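Local coordinates for protein benzoate transport porin BenP (Acinetobacter baumannii AB307-0294, PDB 5DL8) that probably forms a diffusion channel through the bacterial outer membrane for small substrates, with calcium ions bound to its barrel, at residues A[135-140]-A[200-205]; A[141-146]-A[299-304]; A[214-219]-A[228-233]; A[250-255]-A[263-268]. All coordinates share one frame; numbering follows the deposited sequence.

Contact 1. Residues A[135-140]-A[200-205]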
loop_
_atom_site.group_PDB
_atom_site.type_symbol
_atom_site.label_atom_id
_atom_site.label_comp_id
_atom_site.label_asym_id
_atom_site.label_seq_id
_atom_site.Cartn_x
_atom_site.Cartn_y
_atom_site.Cartn_z
ATOM N N LEU A 135 7.295 5.890 -1.663
ATOM C CA LEU A 135 6.128 6.785 -1.687
ATOM C C LEU A 135 5.060 6.208 -0.761
ATOM O O LEU A 135 4.855 4.958 -0.709
ATOM C CB LEU A 135 5.591 6.844 -3.121
ATOM C CG LEU A 135 6.625 7.482 -4.043
ATOM C CD1 LEU A 135 6.236 7.410 -5.472
ATOM C CD2 LEU A 135 7.041 8.923 -3.613
ATOM N N ASP A 136 4.344 7.124 -0.142
ATOM C CA ASP A 136 3.231 6.824 0.688
ATOM C C ASP A 136 2.067 7.765 0.262
ATOM O O ASP A 136 1.731 8.678 0.988
ATOM C CB ASP A 136 3.556 7.060 2.196
ATOM C CG ASP A 136 2.390 6.650 3.114
ATOM O OD1 ASP A 136 1.390 6.006 2.667
ATOM O OD2 ASP A 136 2.467 6.972 4.309
ATOM N N LEU A 137 1.510 7.504 -0.924
ATOM C CA LEU A 137 0.538 8.328 -1.607
ATOM C C LEU A 137 -0.522 7.503 -2.260
ATOM O O LEU A 137 -0.370 6.275 -2.525
ATOM C CB LEU A 137 1.238 9.105 -2.722
ATOM C CG LEU A 137 2.221 10.179 -2.146
ATOM C CD1 LEU A 137 3.181 10.566 -3.223
ATOM C CD2 LEU A 137 1.584 11.428 -1.534
ATOM N N PRO A 138 -1.618 8.150 -2.601
ATOM C CA PRO A 138 -2.519 7.549 -3.625
ATOM C C PRO A 138 -1.781 7.085 -4.923
ATOM O O PRO A 138 -0.780 7.694 -5.340
ATOM C CB PRO A 138 -3.378 8.740 -3.955
ATOM C CG PRO A 138 -3.483 9.423 -2.543
ATOM C CD PRO A 138 -2.071 9.463 -2.156
ATOM N N VAL A 139 -2.261 6.050 -5.572
ATOM C CA VAL A 139 -1.517 5.369 -6.559
ATOM C C VAL A 139 -0.178 4.618 -6.130
ATOM O O VAL A 139 -0.014 3.449 -6.471
ATOM C CB VAL A 139 -1.087 6.310 -7.783
ATOM C CG1 VAL A 139 -0.629 5.388 -8.947
ATOM C CG2 VAL A 139 -2.208 7.262 -8.258
ATOM N N THR A 140 0.775 5.345 -5.485
ATOM C CA THR A 140 2.081 4.859 -5.185
ATOM C C THR A 140 2.189 4.727 -3.684
ATOM O O THR A 140 2.559 5.700 -2.988
ATOM C CB THR A 140 3.126 5.810 -5.785
ATOM O OG1 THR A 140 3.001 7.081 -5.214
ATOM C CG2 THR A 140 2.971 5.894 -7.352
ATOM N N LEU A 200 4.341 9.172 -14.253
ATOM C CA LEU A 200 3.360 9.697 -13.356
ATOM C C LEU A 200 3.861 11.042 -12.863
ATOM O O LEU A 200 4.888 11.102 -12.196
ATOM C CB LEU A 200 3.205 8.728 -12.156
ATOM C CG LEU A 200 2.351 9.212 -11.038
ATOM C CD1 LEU A 200 0.935 9.513 -11.517
ATOM C CD2 LEU A 200 2.243 8.175 -9.931
ATOM N N ASN A 201 3.101 12.100 -13.138
ATOM C CA ASN A 201 3.383 13.467 -12.647
ATOM C C ASN A 201 2.319 13.742 -11.612
ATOM O O ASN A 201 1.120 13.572 -11.876
ATOM C CB ASN A 201 3.276 14.505 -13.794
ATOM C CG ASN A 201 4.062 14.073 -15.044
ATOM O OD1 ASN A 201 5.277 13.951 -15.010
ATOM N ND2 ASN A 201 3.358 13.876 -16.150
ATOM N N TYR A 202 2.742 14.093 -10.425
ATOM C CA TYR A 202 1.774 14.237 -9.319
ATOM C C TYR A 202 1.985 15.499 -8.462
ATOM O O TYR A 202 3.072 16.027 -8.411
ATOM C CB TYR A 202 1.747 12.948 -8.415
ATOM C CG TYR A 202 2.897 12.795 -7.491
ATOM C CD1 TYR A 202 2.836 13.282 -6.165
ATOM C CD2 TYR A 202 4.043 12.112 -7.885
ATOM C CE1 TYR A 202 3.884 13.140 -5.299
ATOM C CE2 TYR A 202 5.109 12.006 -6.987
ATOM C CZ TYR A 202 5.039 12.511 -5.718
ATOM O OH TYR A 202 6.128 12.345 -4.852
ATOM N N ILE A 203 0.932 15.901 -7.769
ATOM C CA ILE A 203 0.976 16.913 -6.648
ATOM C C ILE A 203 0.143 16.384 -5.499
ATOM O O ILE A 203 -0.939 15.764 -5.726
ATOM C CB ILE A 203 0.668 18.374 -7.097
ATOM C CG1 ILE A 203 0.404 19.366 -5.927
ATOM C CG2 ILE A 203 -0.491 18.399 -8.024
ATOM C CD1 ILE A 203 0.779 20.814 -6.273
ATOM N N ASP A 204 0.670 16.525 -4.268
ATOM C CA ASP A 204 -0.089 16.160 -3.094
ATOM C C ASP A 204 0.010 17.287 -2.114
ATOM O O ASP A 204 1.068 17.731 -1.898
ATOM C CB ASP A 204 0.504 14.893 -2.514
ATOM C CG ASP A 204 -0.220 14.407 -1.320
ATOM O OD1 ASP A 204 -1.266 13.769 -1.507
ATOM O OD2 ASP A 204 0.301 14.627 -0.194
ATOM N N LEU A 205 -1.091 17.731 -1.526
ATOM C CA LEU A 205 -1.197 18.845 -0.575
ATOM C C LEU A 205 -1.930 18.380 0.682
ATOM O O LEU A 205 -2.999 17.627 0.557
ATOM C CB LEU A 205 -2.008 19.974 -1.217
ATOM C CG LEU A 205 -1.441 20.603 -2.471
ATOM C CD1 LEU A 205 -2.307 21.773 -2.961
ATOM C CD2 LEU A 205 -0.028 21.159 -2.242
#

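Contact 2. Residues A[141-146]-A[299-304]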
loop_
_atom_site.group_PDB
_atom_site.type_symbol
_atom_site.label_atom_id
_atom_site.label_comp_id
_atom_site.label_asym_id
_atom_site.label_seq_id
_atom_site.Cartn_x
_atom_site.Cartn_y
_atom_site.Cartn_z
ATOM N N ALA A 141 1.835 3.608 -3.096
ATOM C CA ALA A 141 1.892 3.512 -1.583
ATOM C C ALA A 141 3.007 2.594 -1.045
ATOM O O ALA A 141 3.797 2.035 -1.821
ATOM C CB ALA A 141 0.531 3.035 -1.032
ATOM N N VAL A 142 3.071 2.439 0.278
ATOM C CA VAL A 142 3.784 1.281 0.928
ATOM C C VAL A 142 3.159 -0.065 0.409
ATOM O O VAL A 142 1.907 -0.122 0.642
ATOM C CB VAL A 142 3.531 1.363 2.481
ATOM C CG1 VAL A 142 4.363 0.314 3.272
ATOM C CG2 VAL A 142 3.725 2.815 2.968
ATOM N N ASP A 143 3.853 -1.048 -0.339
ATOM C CA ASP A 143 3.258 -2.376 -0.321
ATOM C C ASP A 143 4.180 -3.425 0.351
ATOM O O ASP A 143 5.025 -4.097 -0.313
ATOM C CB ASP A 143 2.872 -2.847 -1.716
ATOM C CG ASP A 143 2.036 -4.117 -1.665
ATOM O OD1 ASP A 143 1.736 -4.654 -0.513
ATOM O OD2 ASP A 143 1.657 -4.642 -2.725
ATOM N N ALA A 144 3.887 -3.605 1.621
ATOM C CA ALA A 144 4.544 -4.669 2.457
ATOM C C ALA A 144 3.666 -5.901 2.712
ATOM O O ALA A 144 3.884 -6.614 3.650
ATOM C CB ALA A 144 4.995 -4.021 3.829
ATOM N N SER A 145 2.697 -6.191 1.885
ATOM C CA SER A 145 1.654 -7.238 2.183
ATOM C C SER A 145 2.181 -8.736 1.916
ATOM O O SER A 145 1.572 -9.832 2.370
ATOM C CB SER A 145 0.383 -6.937 1.314
ATOM O OG SER A 145 0.675 -7.104 -0.098
ATOM N N ARG A 146 3.308 -8.817 1.217
ATOM C CA ARG A 146 3.719 -10.161 0.760
ATOM C C ARG A 146 5.167 -10.481 1.222
ATOM O O ARG A 146 5.368 -10.602 2.430
ATOM C CB ARG A 146 3.506 -10.265 -0.757
ATOM C CG ARG A 146 2.077 -10.106 -1.280
ATOM C CD ARG A 146 1.140 -11.033 -0.605
ATOM N NE ARG A 146 -0.084 -11.252 -1.379
ATOM C CZ ARG A 146 -1.111 -10.373 -1.548
ATOM N NH1 ARG A 146 -1.109 -9.120 -1.039
ATOM N NH2 ARG A 146 -2.126 -10.758 -2.317
ATOM N N PHE A 299 0.036 -4.935 -9.130
ATOM C CA PHE A 299 -0.585 -5.193 -7.806
ATOM C C PHE A 299 -0.394 -4.004 -6.880
ATOM O O PHE A 299 -0.359 -4.159 -5.616
ATOM C CB PHE A 299 -0.049 -6.553 -7.148
ATOM C CG PHE A 299 -0.048 -7.735 -8.118
ATOM C CD1 PHE A 299 -1.262 -8.284 -8.576
ATOM C CD2 PHE A 299 1.158 -8.190 -8.681
ATOM C CE1 PHE A 299 -1.248 -9.281 -9.572
ATOM C CE2 PHE A 299 1.169 -9.182 -9.661
ATOM C CZ PHE A 299 -0.036 -9.722 -10.098
ATOM N N LEU A 300 -0.271 -2.810 -7.480
ATOM C CA LEU A 300 -0.078 -1.575 -6.665
ATOM C C LEU A 300 -1.338 -1.306 -5.894
ATOM O O LEU A 300 -2.377 -1.128 -6.475
ATOM C CB LEU A 300 0.331 -0.412 -7.574
ATOM C CG LEU A 300 1.511 -0.697 -8.564
ATOM C CD1 LEU A 300 2.017 0.581 -9.251
ATOM C CD2 LEU A 300 2.617 -1.380 -7.772
ATOM N N PRO A 301 -1.297 -1.390 -4.547
ATOM C CA PRO A 301 -2.618 -1.265 -3.831
ATOM C C PRO A 301 -2.980 0.212 -3.681
ATOM O O PRO A 301 -2.092 1.056 -3.709
ATOM C CB PRO A 301 -2.329 -1.842 -2.410
ATOM C CG PRO A 301 -0.881 -1.425 -2.209
ATOM C CD PRO A 301 -0.198 -1.642 -3.574
ATOM N N GLU A 302 -4.276 0.502 -3.509
ATOM C CA GLU A 302 -4.757 1.893 -3.270
ATOM C C GLU A 302 -5.101 1.902 -1.801
ATOM O O GLU A 302 -6.275 1.662 -1.358
ATOM C CB GLU A 302 -5.929 2.302 -4.160
ATOM C CG GLU A 302 -6.379 3.734 -3.943
ATOM C CD GLU A 302 -5.133 4.647 -3.846
ATOM O OE1 GLU A 302 -4.635 4.873 -2.664
ATOM O OE2 GLU A 302 -4.630 5.068 -4.946
ATOM N N THR A 303 -4.062 2.221 -1.066
ATOM C CA THR A 303 -4.060 2.239 0.409
ATOM C C THR A 303 -4.911 3.350 1.027
ATOM O O THR A 303 -5.227 3.265 2.208
ATOM C CB THR A 303 -2.627 2.395 1.020
ATOM O OG1 THR A 303 -2.014 3.591 0.457
ATOM C CG2 THR A 303 -1.700 1.025 0.652
ATOM N N TYR A 304 -5.254 4.364 0.228
ATOM C CA TYR A 304 -6.148 5.469 0.657
ATOM C C TYR A 304 -7.599 5.235 0.445
ATOM O O TYR A 304 -8.409 6.165 0.598
ATOM C CB TYR A 304 -5.678 6.755 -0.004
ATOM C CG TYR A 304 -4.331 7.196 0.587
ATOM C CD1 TYR A 304 -3.085 6.550 0.210
ATOM C CD2 TYR A 304 -4.308 8.182 1.631
ATOM C CE1 TYR A 304 -1.879 6.921 0.819
ATOM C CE2 TYR A 304 -3.119 8.555 2.253
ATOM C CZ TYR A 304 -1.926 7.982 1.855
ATOM O OH TYR A 304 -0.822 8.455 2.477
HETATM O O HOH W 1 0.354 1.492 -4.640
#

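Contact 3. Residues A[214-219]-A[228-233]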
loop_
_atom_site.group_PDB
_atom_site.type_symbol
_atom_site.label_atom_id
_atom_site.label_comp_id
_atom_site.label_asym_id
_atom_site.label_seq_id
_atom_site.Cartn_x
_atom_site.Cartn_y
_atom_site.Cartn_z
ATOM N N LYS A 214 -8.068 17.562 9.423
ATOM C CA LYS A 214 -7.135 17.790 8.338
ATOM C C LYS A 214 -7.646 17.240 7.042
ATOM O O LYS A 214 -8.560 16.446 7.042
ATOM C CB LYS A 214 -5.786 17.172 8.660
ATOM C CG LYS A 214 -5.798 15.665 8.824
ATOM C CD LYS A 214 -4.399 15.169 9.158
ATOM C CE LYS A 214 -4.442 13.964 10.111
ATOM N NZ LYS A 214 -4.954 12.866 9.265
ATOM N N GLY A 215 -7.046 17.722 5.953
ATOM C CA GLY A 215 -7.457 17.348 4.596
ATOM C C GLY A 215 -6.266 17.022 3.650
ATOM O O GLY A 215 -5.161 17.451 3.828
ATOM N N GLU A 216 -6.530 16.377 2.566
ATOM C CA GLU A 216 -5.461 16.051 1.600
ATOM C C GLU A 216 -6.059 16.219 0.200
ATOM O O GLU A 216 -7.172 15.786 -0.057
ATOM C CB GLU A 216 -4.858 14.651 1.949
ATOM C CG GLU A 216 -3.916 14.110 0.856
ATOM C CD GLU A 216 -3.168 12.851 1.220
ATOM O OE1 GLU A 216 -3.421 12.254 2.308
ATOM O OE2 GLU A 216 -2.318 12.384 0.404
ATOM N N TYR A 217 -5.372 16.891 -0.693
ATOM C CA TYR A 217 -5.728 16.804 -2.077
ATOM C C TYR A 217 -4.601 16.210 -2.864
ATOM O O TYR A 217 -3.430 16.625 -2.711
ATOM C CB TYR A 217 -5.948 18.213 -2.624
ATOM C CG TYR A 217 -6.091 18.240 -4.127
ATOM C CD1 TYR A 217 -7.239 17.740 -4.737
ATOM C CD2 TYR A 217 -5.097 18.729 -4.934
ATOM C CE1 TYR A 217 -7.362 17.700 -6.148
ATOM C CE2 TYR A 217 -5.259 18.817 -6.323
ATOM C CZ TYR A 217 -6.376 18.257 -6.941
ATOM O OH TYR A 217 -6.535 18.243 -8.329
ATOM N N TYR A 218 -4.909 15.309 -3.784
ATOM C CA TYR A 218 -3.833 14.733 -4.660
ATOM C C TYR A 218 -4.276 14.783 -6.083
ATOM O O TYR A 218 -5.426 14.476 -6.416
ATOM C CB TYR A 218 -3.652 13.214 -4.302
ATOM C CG TYR A 218 -2.760 12.410 -5.197
ATOM C CD1 TYR A 218 -1.420 12.314 -4.976
ATOM C CD2 TYR A 218 -3.292 11.706 -6.269
ATOM C CE1 TYR A 218 -0.603 11.520 -5.819
ATOM C CE2 TYR A 218 -2.510 10.954 -7.130
ATOM C CZ TYR A 218 -1.166 10.912 -6.925
ATOM O OH TYR A 218 -0.469 10.126 -7.807
ATOM N N PHE A 219 -3.332 15.029 -6.954
ATOM C CA PHE A 219 -3.571 14.914 -8.396
ATOM C C PHE A 219 -2.431 14.119 -9.005
ATOM O O PHE A 219 -1.226 14.374 -8.742
ATOM C CB PHE A 219 -3.756 16.234 -9.142
ATOM C CG PHE A 219 -3.882 16.073 -10.685
ATOM C CD1 PHE A 219 -5.018 15.509 -11.276
ATOM C CD2 PHE A 219 -2.853 16.448 -11.535
ATOM C CE1 PHE A 219 -5.150 15.372 -12.710
ATOM C CE2 PHE A 219 -2.992 16.304 -12.956
ATOM C CZ PHE A 219 -4.161 15.770 -13.521
ATOM N N LYS A 228 -6.038 11.151 -12.191
ATOM C CA LYS A 228 -6.738 10.825 -10.943
ATOM C C LYS A 228 -6.727 11.996 -9.974
ATOM O O LYS A 228 -5.694 12.608 -9.724
ATOM C CB LYS A 228 -6.107 9.613 -10.350
ATOM C CG LYS A 228 -6.580 9.157 -8.972
ATOM C CD LYS A 228 -5.513 8.170 -8.521
ATOM C CE LYS A 228 -5.774 7.338 -7.244
ATOM N NZ LYS A 228 -6.745 6.198 -7.369
ATOM N N HIS A 229 -7.912 12.311 -9.469
ATOM C CA HIS A 229 -8.098 13.288 -8.328
ATOM C C HIS A 229 -8.548 12.524 -7.050
ATOM O O HIS A 229 -9.410 11.623 -7.100
ATOM C CB HIS A 229 -9.147 14.391 -8.635
ATOM C CG HIS A 229 -8.811 15.247 -9.795
ATOM N ND1 HIS A 229 -8.373 16.560 -9.661
ATOM C CD2 HIS A 229 -8.903 15.020 -11.127
ATOM C CE1 HIS A 229 -8.139 17.067 -10.860
ATOM N NE2 HIS A 229 -8.464 16.167 -11.765
ATOM N N TYR A 230 -7.996 12.952 -5.926
ATOM C CA TYR A 230 -8.370 12.472 -4.638
ATOM C C TYR A 230 -8.514 13.642 -3.658
ATOM O O TYR A 230 -7.645 14.503 -3.554
ATOM C CB TYR A 230 -7.216 11.523 -4.157
ATOM C CG TYR A 230 -7.292 11.212 -2.652
ATOM C CD1 TYR A 230 -8.214 10.327 -2.204
ATOM C CD2 TYR A 230 -6.489 11.813 -1.732
ATOM C CE1 TYR A 230 -8.366 9.991 -0.872
ATOM C CE2 TYR A 230 -6.590 11.519 -0.336
ATOM C CZ TYR A 230 -7.511 10.520 0.059
ATOM O OH TYR A 230 -7.769 10.095 1.336
ATOM N N VAL A 231 -9.606 13.641 -2.919
ATOM C CA VAL A 231 -9.803 14.508 -1.739
ATOM C C VAL A 231 -10.108 13.621 -0.557
ATOM O O VAL A 231 -11.087 12.778 -0.546
ATOM C CB VAL A 231 -10.954 15.528 -1.883
ATOM C CG1 VAL A 231 -10.978 16.502 -0.700
ATOM C CG2 VAL A 231 -10.704 16.431 -3.035
ATOM N N GLY A 232 -9.320 13.824 0.466
ATOM C CA GLY A 232 -9.498 13.037 1.741
ATOM C C GLY A 232 -9.722 14.071 2.852
ATOM O O GLY A 232 -9.011 15.020 2.887
ATOM N N LEU A 233 -10.762 13.950 3.671
ATOM C CA LEU A 233 -10.901 14.731 4.951
ATOM C C LEU A 233 -11.030 13.804 6.152
ATOM O O LEU A 233 -11.797 12.808 6.138
ATOM C CB LEU A 233 -12.147 15.580 4.950
ATOM C CG LEU A 233 -12.144 16.652 3.830
ATOM C CD1 LEU A 233 -13.568 17.204 3.698
ATOM C CD2 LEU A 233 -11.246 17.846 4.001
HETATM O O HOH W 2 -5.615 11.301 3.206
#

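Contact 4. Residues A[250-255]-A[263-268]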
loop_
_atom_site.group_PDB
_atom_site.type_symbol
_atom_site.label_atom_id
_atom_site.label_comp_id
_atom_site.label_asym_id
_atom_site.label_seq_id
_atom_site.Cartn_x
_atom_site.Cartn_y
_atom_site.Cartn_z
ATOM N N TYR A 250 -12.858 10.883 -1.484
ATOM C CA TYR A 250 -13.392 11.008 -2.865
ATOM C C TYR A 250 -12.288 10.814 -3.869
ATOM O O TYR A 250 -11.255 11.498 -3.850
ATOM C CB TYR A 250 -14.098 12.324 -3.100
ATOM C CG TYR A 250 -14.544 12.551 -4.563
ATOM C CD1 TYR A 250 -15.704 12.018 -5.026
ATOM C CD2 TYR A 250 -13.806 13.319 -5.445
ATOM C CE1 TYR A 250 -16.135 12.217 -6.354
ATOM C CE2 TYR A 250 -14.228 13.576 -6.702
ATOM C CZ TYR A 250 -15.391 12.980 -7.165
ATOM O OH TYR A 250 -15.801 13.131 -8.473
ATOM N N PHE A 251 -12.497 9.830 -4.702
ATOM C CA PHE A 251 -11.620 9.592 -5.868
ATOM C C PHE A 251 -12.372 9.848 -7.215
ATOM O O PHE A 251 -13.519 9.365 -7.420
ATOM C CB PHE A 251 -11.043 8.127 -5.926
ATOM C CG PHE A 251 -10.090 7.744 -4.838
ATOM C CD1 PHE A 251 -10.538 7.310 -3.644
ATOM C CD2 PHE A 251 -8.770 7.721 -5.066
ATOM C CE1 PHE A 251 -9.659 6.956 -2.622
ATOM C CE2 PHE A 251 -7.861 7.358 -4.107
ATOM C CZ PHE A 251 -8.284 6.969 -2.872
ATOM N N ASN A 252 -11.646 10.408 -8.160
ATOM C CA ASN A 252 -12.164 10.531 -9.535
ATOM C C ASN A 252 -11.072 10.074 -10.477
ATOM O O ASN A 252 -10.028 10.660 -10.447
ATOM C CB ASN A 252 -12.460 11.991 -9.853
ATOM C CG ASN A 252 -13.323 12.227 -11.136
ATOM O OD1 ASN A 252 -12.856 12.121 -12.301
ATOM N ND2 ASN A 252 -14.549 12.627 -10.918
ATOM N N ALA A 253 -11.400 9.106 -11.330
ATOM C CA ALA A 253 -10.496 8.537 -12.401
ATOM C C ALA A 253 -11.119 8.641 -13.853
ATOM O O ALA A 253 -12.197 8.153 -14.148
ATOM C CB ALA A 253 -10.165 7.086 -12.090
ATOM N N LYS A 254 -10.340 9.205 -14.734
ATOM C CA LYS A 254 -10.731 9.410 -16.079
ATOM C C LYS A 254 -9.622 9.209 -17.067
ATOM O O LYS A 254 -8.518 9.708 -16.856
ATOM C CB LYS A 254 -11.216 10.870 -16.188
ATOM C CG LYS A 254 -12.193 11.065 -17.260
ATOM C CD LYS A 254 -13.578 10.633 -16.754
ATOM C CE LYS A 254 -14.626 10.746 -17.918
ATOM N NZ LYS A 254 -14.520 9.724 -19.066
ATOM N N ASP A 255 -9.874 8.581 -18.217
ATOM C CA ASP A 255 -8.651 8.250 -19.064
ATOM C C ASP A 255 -7.892 9.482 -19.650
ATOM O O ASP A 255 -8.537 10.457 -19.884
ATOM C CB ASP A 255 -8.923 7.170 -20.113
ATOM C CG ASP A 255 -9.797 7.615 -21.073
ATOM O OD1 ASP A 255 -10.401 8.703 -20.817
ATOM O OD2 ASP A 255 -9.875 6.990 -22.089
ATOM N N ASP A 263 -13.858 5.776 -16.571
ATOM C CA ASP A 263 -14.874 6.707 -16.116
ATOM C C ASP A 263 -15.394 6.206 -14.726
ATOM O O ASP A 263 -16.412 5.461 -14.630
ATOM C CB ASP A 263 -15.999 6.671 -17.068
ATOM C CG ASP A 263 -17.122 7.619 -16.644
ATOM O OD1 ASP A 263 -16.804 8.758 -16.299
ATOM O OD2 ASP A 263 -18.284 7.214 -16.694
ATOM N N ALA A 264 -14.722 6.585 -13.664
ATOM C CA ALA A 264 -15.174 6.158 -12.342
ATOM C C ALA A 264 -14.943 7.116 -11.200
ATOM O O ALA A 264 -13.869 7.738 -11.076
ATOM C CB ALA A 264 -14.506 4.795 -11.982
ATOM N N GLU A 265 -15.919 7.134 -10.320
ATOM C CA GLU A 265 -15.784 7.854 -9.001
ATOM C C GLU A 265 -15.850 6.796 -7.882
ATOM O O GLU A 265 -16.647 5.799 -7.999
ATOM C CB GLU A 265 -16.921 8.822 -8.732
ATOM C CG GLU A 265 -16.951 9.959 -9.691
ATOM C CD GLU A 265 -18.166 10.875 -9.402
ATOM O OE1 GLU A 265 -19.313 10.419 -9.704
ATOM O OE2 GLU A 265 -17.969 11.972 -8.778
ATOM N N ASN A 266 -15.121 7.038 -6.813
ATOM C CA ASN A 266 -15.194 6.163 -5.578
ATOM C C ASN A 266 -15.402 7.042 -4.365
ATOM O O ASN A 266 -14.586 7.907 -4.009
ATOM C CB ASN A 266 -14.002 5.222 -5.503
ATOM C CG ASN A 266 -13.858 4.491 -4.152
ATOM O OD1 ASN A 266 -14.485 4.802 -3.188
ATOM N ND2 ASN A 266 -12.938 3.573 -4.090
ATOM N N ILE A 267 -16.582 6.927 -3.803
ATOM C CA ILE A 267 -16.918 7.742 -2.681
ATOM C C ILE A 267 -16.979 6.827 -1.462
ATOM O O ILE A 267 -17.684 5.835 -1.506
ATOM C CB ILE A 267 -18.312 8.459 -2.909
ATOM C CG1 ILE A 267 -18.226 9.195 -4.240
ATOM C CG2 ILE A 267 -18.565 9.447 -1.838
ATOM C CD1 ILE A 267 -19.406 10.095 -4.633
ATOM N N GLY A 268 -16.407 7.299 -0.350
ATOM C CA GLY A 268 -16.283 6.531 0.862
ATOM C C GLY A 268 -16.423 7.300 2.169
ATOM O O GLY A 268 -16.146 8.493 2.226
#

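Contact 1. Residues A[135-140]-A[200-205]
Leu-135, Leu-137, Val-139 and Thr-140, on the loop between strands 132-133 and 151-153, pack onto Leu-200, Tyr-202 and Asp-204, every second residue of barrel strand 200-210. This is an inward-folded loop lying against a beta-barrel wall, consistent with the channel-narrowing loop of OprD-family porins. No hydrogen bond crosses, so the contact rests on side-chain packing. Leu-137 splits its two methyls: CD1 meets Tyr-202 CE1 at 3.4 Å, approaching the ring obliquely, while CD2 lies against the carboxylate carbon CG of Asp-204 at 3.5 Å. The Leu-137 and Tyr-202 side chains cross at about a right angle. In Tyr-202, chi1 of 76° sets CG between the backbone N and the carbonyl carbon, which swings the ring out across the strand, toward Leu-137, and brings OH to 3.8 Å from Leu-135 CD2. That hydroxyl is held by Glu-168 and Asn-156. At the other end, Thr-140 CG2 and Leu-200 CD2 meet tip to tip at 3.5 Å, and Val-139 slides past Leu-200 in the opposite direction. The loop is braced internally: Leu-137 N donates to Thr-140 O at 2.9 Å, and the weak bond from Thr-140 N to Pro-138 O, with phi and psi of 64° and -55° at Val-139, fits a gamma turn. Asp-204 is paired with Arg-206 but also lies close to Glu-216, which would probably raise the proton affinity of one carboxylate. Strand 165-176 flanks Leu-135 and Leu-137, strand 213-222 meets Pro-138 and Val-139 through Tyr-218, and strand 226-238 adds Tyr-230 and Lys-228.

Contact 2. Residues A[141-146]-A[299-304]
The carboxylate of Asp-143 has the ring of Pro-301 over one of its faces, with Pro-301 CG almost straight above Asp-143 CG at 4.0 Å and Pro-301 CD 3.6 Å from Asp-143 OD2. At the carboxylate's rim, OD1 takes two bonds: Ser-145 OG donates to the syn lone pair of OD1 at 2.7 Å, and Ser-145 N arrives on the anti side, 31° out of the plane, closing an Asx turn. OD2 is salt-bridged to Arg-178, so both oxygens are engaged. Asp-143 reaches the proline because its CG stands opposite the backbone N (chi1 -170°). The guanidinium of Arg-146 has Ser-145 CB at its edge, and its NH1 donates to Ser-145 OG at 2.9 Å, linking the arginine through the serine to the carboxylate. Both segments belong to loops folded inside the barrel, with the contact centre about 2 Å from that of the chain; this is consistent with the paired loops that constrict OprD-family channels. Arg-146 also lies near Arg-178 and Arg-398, a basic cluster that may suit an anionic substrate such as benzoate. Further along, the Tyr-304 ring has Glu-302 OE1 at its edge, where OE1 accepts from Tyr-304 N at 3.0 Å through its anti lone pair. Ala-141 CB presses on Thr-303 OG1 and CG2, but Ala-141 has two modelled conformers, leaving that closeness doubtful. With the same reservation, a water bridges Ala-141 N and Pro-301 O.

Contact 3. Residues A[214-219]-A[228-233]
Tyr-217 and His-229 lie side by side and point the same way, joining at their edges: Tyr-217 OH and His-229 ND1 are 2.8 Å apart in a hydrogen bond. Phe-219 meets the same imidazole differently, its CD1 lying over one face, 3.5 Å above the ring plane and offset toward the rim; the two rings are oblique, with planes at 46°. His-229 can serve both neighbours because its CG sits beside its own backbone N (chi1 -61°), bringing the ring across to the partner strand. Beyond them, Leu-233 CD2 rests on Gly-215 CA and also touches a bound detergent molecule. On the other face, Glu-216 CG comes to the edge of Tyr-230 at CE2, 3.9 Å away, with carboxylate and ring nearly perpendicular. One face of the Tyr-230 ring meets Gly-232 N, 3.6 Å from the ring plane and offset toward the rim. A water donates to Glu-216 OE1 at 2.6 Å and also bonds to Tyr-230 OH, while Arg-206 and Lys-249 hold Glu-216 OE2 and Tyr-230 OH. Paired backbone bonds at Glu-216/Gly-232 and Tyr-218/Tyr-230, with segment axes 4.6 Å apart at 173°, show antiparallel pairing; strands 213-222 and 226-238 being consecutive, this is a beta hairpin of the porin barrel wall.

Contact 4. Residues A[250-255]-A[263-268]
Tyr-250 OH donates to Glu-265 OE2, which lies at the edge of the phenol ring and in its plane; the modelled 2.5 Å is very short, so the exact length is doubtful. Ring and carboxylate are turned 87° apart. The Tyr-250 oxygen is gripped a second time by Asn-252 ND2, 2.8 Å away; the hydroxyl oxygen lies in the plane of the Asn-252 amide, and the N-H...O angle is a nearly straight 166°. Two bonds thus meet at the hydroxyl, while Ile-267 CG1 touches the ring edge at Tyr-250 CD1, 3.9 Å away. The extended Glu-265 chain reaches across with its CG set beside the backbone N (chi1 -65°). Further along, Lys-254 and Asp-263 run side by side, forming only a long salt bridge, with NZ to OD1 at 3.7 Å; Asp-263 OD2 is held more firmly by Glu-290 N. Beneath these side chains the backbone sets the spacing: Ala-253 N donates to Ala-264 O at 2.8 Å and Phe-251 N to Asn-266 O at 2.9 Å, each answered by the reverse bond. On the face of Phe-251 and Asn-266, Phe-305 from an inner loop packs edge-to-face on Phe-251. Consecutive strands 243-255 and 263-275 thus pair antiparallel, segment axes 4.7 Å apart, as a beta hairpin of the porin barrel.

Overall arrangement
From the N terminus, the chain lays down its first barrel strands before loop 135-146, which supplies one segment each to contacts 1 and 2. Contact 1 closes when strand 200-210 returns 60 residues later, laying the loop on the wall. Contacts 3 and 4 then close short hairpins in series, 214-219 with 228-233 and 250-255 with 263-268; backbone bonds between 229-231 and 250-252 make them one continuous stretch of wall. Contact 2 closes last, at 299-304, 153 residues on: it crosses contact 1 and encloses both hairpins. Its second loop touches all the others, Glu-302 bonding to Val-139 N, packing on Phe-251 and forming a long, weak ion pair with Lys-228, thereby joining barrel interior to barrel wall.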